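Local coordinates for protein argininosuccinate lyase (Chelativorans sp., PDB 6RX8) that probably catalyses the cleavage of argininosuccinate into fumarate and L-arginine, the last step of arginine biosynthesis, at residues G109-D114 with A200-G205. The protein carries 2 engineered substitutions. Numbering follows the deposited sequence.
Sequences GRSRND and AAATAG. With FUM (fumaric acid), chain B; FUM (fumaric acid), chain C.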
loop_
_atom_site.group_PDB
_atom_site.type_symbol
_atom_site.label_atom_id
_atom_site.label_comp_id
_atom_site.label_asym_id
_atom_site.label_seq_id
_atom_site.Cartn_x
_atom_site.Cartn_y
_atom_site.Cartn_z
ATOM N N GLY A 109 -6.481 -38.898 -5.032
ATOM C CA GLY A 109 -5.247 -38.255 -5.431
ATOM C C GLY A 109 -5.335 -36.754 -5.514
ATOM O O GLY A 109 -4.455 -36.116 -6.096
ATOM N N ARG A 110 -6.369 -36.161 -4.926
ATOM C CA ARG A 110 -6.634 -34.749 -5.117
ATOM C C ARG A 110 -6.973 -34.094 -3.790
ATOM O O ARG A 110 -7.364 -34.743 -2.819
ATOM C CB ARG A 110 -7.777 -34.540 -6.117
ATOM C CG ARG A 110 -7.954 -33.108 -6.591
ATOM C CD ARG A 110 -9.067 -33.036 -7.642
ATOM N NE ARG A 110 -10.380 -33.360 -7.091
ATOM C CZ ARG A 110 -11.515 -33.242 -7.768
ATOM N NH1 ARG A 110 -11.494 -32.821 -9.026
ATOM N NH2 ARG A 110 -12.667 -33.542 -7.187
ATOM N N SER A 111 -6.825 -32.780 -3.776
ATOM C CA SER A 111 -7.104 -31.957 -2.616
ATOM C C SER A 111 -7.971 -30.786 -3.043
ATOM O O SER A 111 -8.058 -30.450 -4.226
ATOM C CB SER A 111 -5.794 -31.453 -1.992
ATOM O OG SER A 111 -6.027 -30.584 -0.904
ATOM N N ARG A 112 -8.592 -30.131 -2.068
ATOM C CA ARG A 112 -9.095 -28.793 -2.350
ATOM C C ARG A 112 -7.961 -27.816 -2.651
ATOM O O ARG A 112 -8.182 -26.800 -3.320
ATOM C CB ARG A 112 -9.928 -28.273 -1.179
ATOM C CG ARG A 112 -11.307 -28.915 -1.108
ATOM C CD ARG A 112 -12.177 -28.296 -0.020
ATOM N NE ARG A 112 -11.569 -28.444 1.294
ATOM C CZ ARG A 112 -12.121 -28.045 2.435
ATOM N NH1 ARG A 112 -13.319 -27.477 2.441
ATOM N NH2 ARG A 112 -11.459 -28.206 3.574
ATOM N N ASN A 113 -6.748 -28.100 -2.183
ATOM C CA ASN A 113 -5.673 -27.128 -2.335
ATOM C C ASN A 113 -5.206 -27.048 -3.780
ATOM O O ASN A 113 -5.086 -25.951 -4.339
ATOM C CB ASN A 113 -4.509 -27.478 -1.412
ATOM C CG ASN A 113 -4.910 -27.494 0.040
ATOM O OD1 ASN A 113 -5.988 -27.018 0.405
ATOM N ND2 ASN A 113 -4.046 -28.038 0.884
ATOM N N ASP A 114 -4.928 -28.192 -4.413
ATOM C CA ASP A 114 -4.487 -28.095 -5.802
ATOM C C ASP A 114 -5.672 -27.829 -6.727
ATOM O O ASP A 114 -5.522 -27.095 -7.712
ATOM C CB ASP A 114 -3.652 -29.320 -6.212
ATOM C CG ASP A 114 -4.398 -30.644 -6.181
ATOM O OD1 ASP A 114 -5.387 -30.801 -5.443
ATOM O OD2 ASP A 114 -3.924 -31.571 -6.885
ATOM N N ALA A 200 -0.345 -31.991 -7.177
ATOM C CA ALA A 200 0.235 -31.658 -5.885
ATOM C C ALA A 200 -0.638 -32.128 -4.732
ATOM O O ALA A 200 -0.149 -32.269 -3.610
ATOM C CB ALA A 200 0.457 -30.150 -5.789
ATOM N N ALA A 201 -1.915 -32.367 -4.975
ATOM C CA ALA A 201 -2.871 -32.797 -3.935
ATOM C C ALA A 201 -2.767 -31.813 -2.778
ATOM O O ALA A 201 -2.887 -30.588 -2.973
ATOM C CB ALA A 201 -2.625 -34.238 -3.573
ATOM N N ALA A 202 -2.569 -32.277 -1.548
ATOM C CA ALA A 202 -2.602 -31.396 -0.405
ATOM C C ALA A 202 -1.429 -30.437 -0.424
ATOM O O ALA A 202 -1.570 -29.289 0.011
ATOM C CB ALA A 202 -2.603 -32.203 0.895
ATOM N N THR A 203 -0.274 -30.891 -0.923
ATOM C CA THR A 203 0.975 -30.146 -0.876
ATOM C C THR A 203 2.183 -31.052 -1.089
ATOM O O THR A 203 3.302 -30.553 -1.238
ATOM C CB THR A 203 1.151 -29.427 0.466
ATOM O OG1 THR A 203 2.385 -28.695 0.454
ATOM C CG2 THR A 203 1.191 -30.413 1.609
ATOM N N ALA A 204 1.974 -32.380 -1.067
ATOM C CA ALA A 204 3.058 -33.351 -1.158
ATOM C C ALA A 204 2.815 -34.410 -2.229
ATOM O O ALA A 204 3.442 -35.475 -2.195
ATOM C CB ALA A 204 3.276 -34.046 0.191
ATOM N N GLY A 205 1.924 -34.150 -3.178
ATOM C CA GLY A 205 1.618 -35.173 -4.154
ATOM C C GLY A 205 0.788 -36.288 -3.545
ATOM O O GLY A 205 0.058 -36.103 -2.570
HETATM O OXT FUM B . -5.551 -28.945 5.513
HETATM C C FUM B . -5.538 -28.714 4.287
HETATM O O FUM B . -4.496 -28.338 3.694
HETATM C C4 FUM B . -6.813 -28.924 3.564
HETATM C C5 FUM B . -6.843 -29.769 2.533
HETATM C C6 FUM B . -8.089 -30.041 1.769
HETATM O O7 FUM B . -8.034 -30.716 0.714
HETATM O O8 FUM B . -9.172 -29.597 2.207
HETATM O OXT FUM C . -11.302 -24.731 0.710
HETATM C C FUM C . -10.709 -25.098 1.750
HETATM O O FUM C . -9.566 -25.598 1.733
HETATM C C4 FUM C . -11.336 -24.947 3.074
HETATM C C5 FUM C . -12.241 -24.013 3.300
HETATM C C6 FUM C . -12.850 -23.870 4.636
HETATM O O7 FUM C . -13.369 -22.758 4.814
HETATM O O8 FUM C . -12.837 -24.774 5.519
#
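Asn113 and the backbone of Ala202 meet through a nearly linear hydrogen bond: ND2 of Asn113 donates to O of Ala202 at 2.9 Å, with an N-H...O angle of 174°. The carbonyl receives it on a lone pair, and the oxygen lies only 3° from the amide plane of Asn113. The second N-H of ND2 goes to atom O of the chain B fumarate, again at 2.9 Å and almost straight, so both amide protons are spent and loop 200-205, which follows helix 168-193, fixes the turn of a ligand-binding amide. Asp114 reaches the same loop, its OD2 accepting weakly from N of Ala201 (2.9 Å) and also from N of Gly199; its own N gives a weak bond to O of Ala201. The other carboxylate oxygen, OD1, takes N of Ser111 on the syn side; with Asn113 N bonded to Ser111 OG (2.9 Å), this makes a capping box at the N-terminus of helix 112-147. Ser111 OG also donates to fumarate O7 at 2.6 Å, and Arg112 N joins it there. Oxygen O8 is gripped by NE (2.8 Å) and NH2 of Arg112, while C4 of the chain C fumarate lies 3.0 Å above the guanidinium plane, offset toward its rim. A leucine in place of Arg112 would probably leave O8 without these two donors, though the backbone N-H to O7 could remain. Thr158 of the second subunit and Lys286, Ser281 and Asn288 of the third complete this fumarate site, consistent with the shared active sites of argininosuccinate lyases. Around the contact, helix 228-233 packs on Asn113 and Thr203, helix 88-99 touches Arg112, strands 153-158 and 161-167 of the second subunit supply Thr158 and Gln164, and Ile282 and Met283 of the third pack on Ala201 and Ala202.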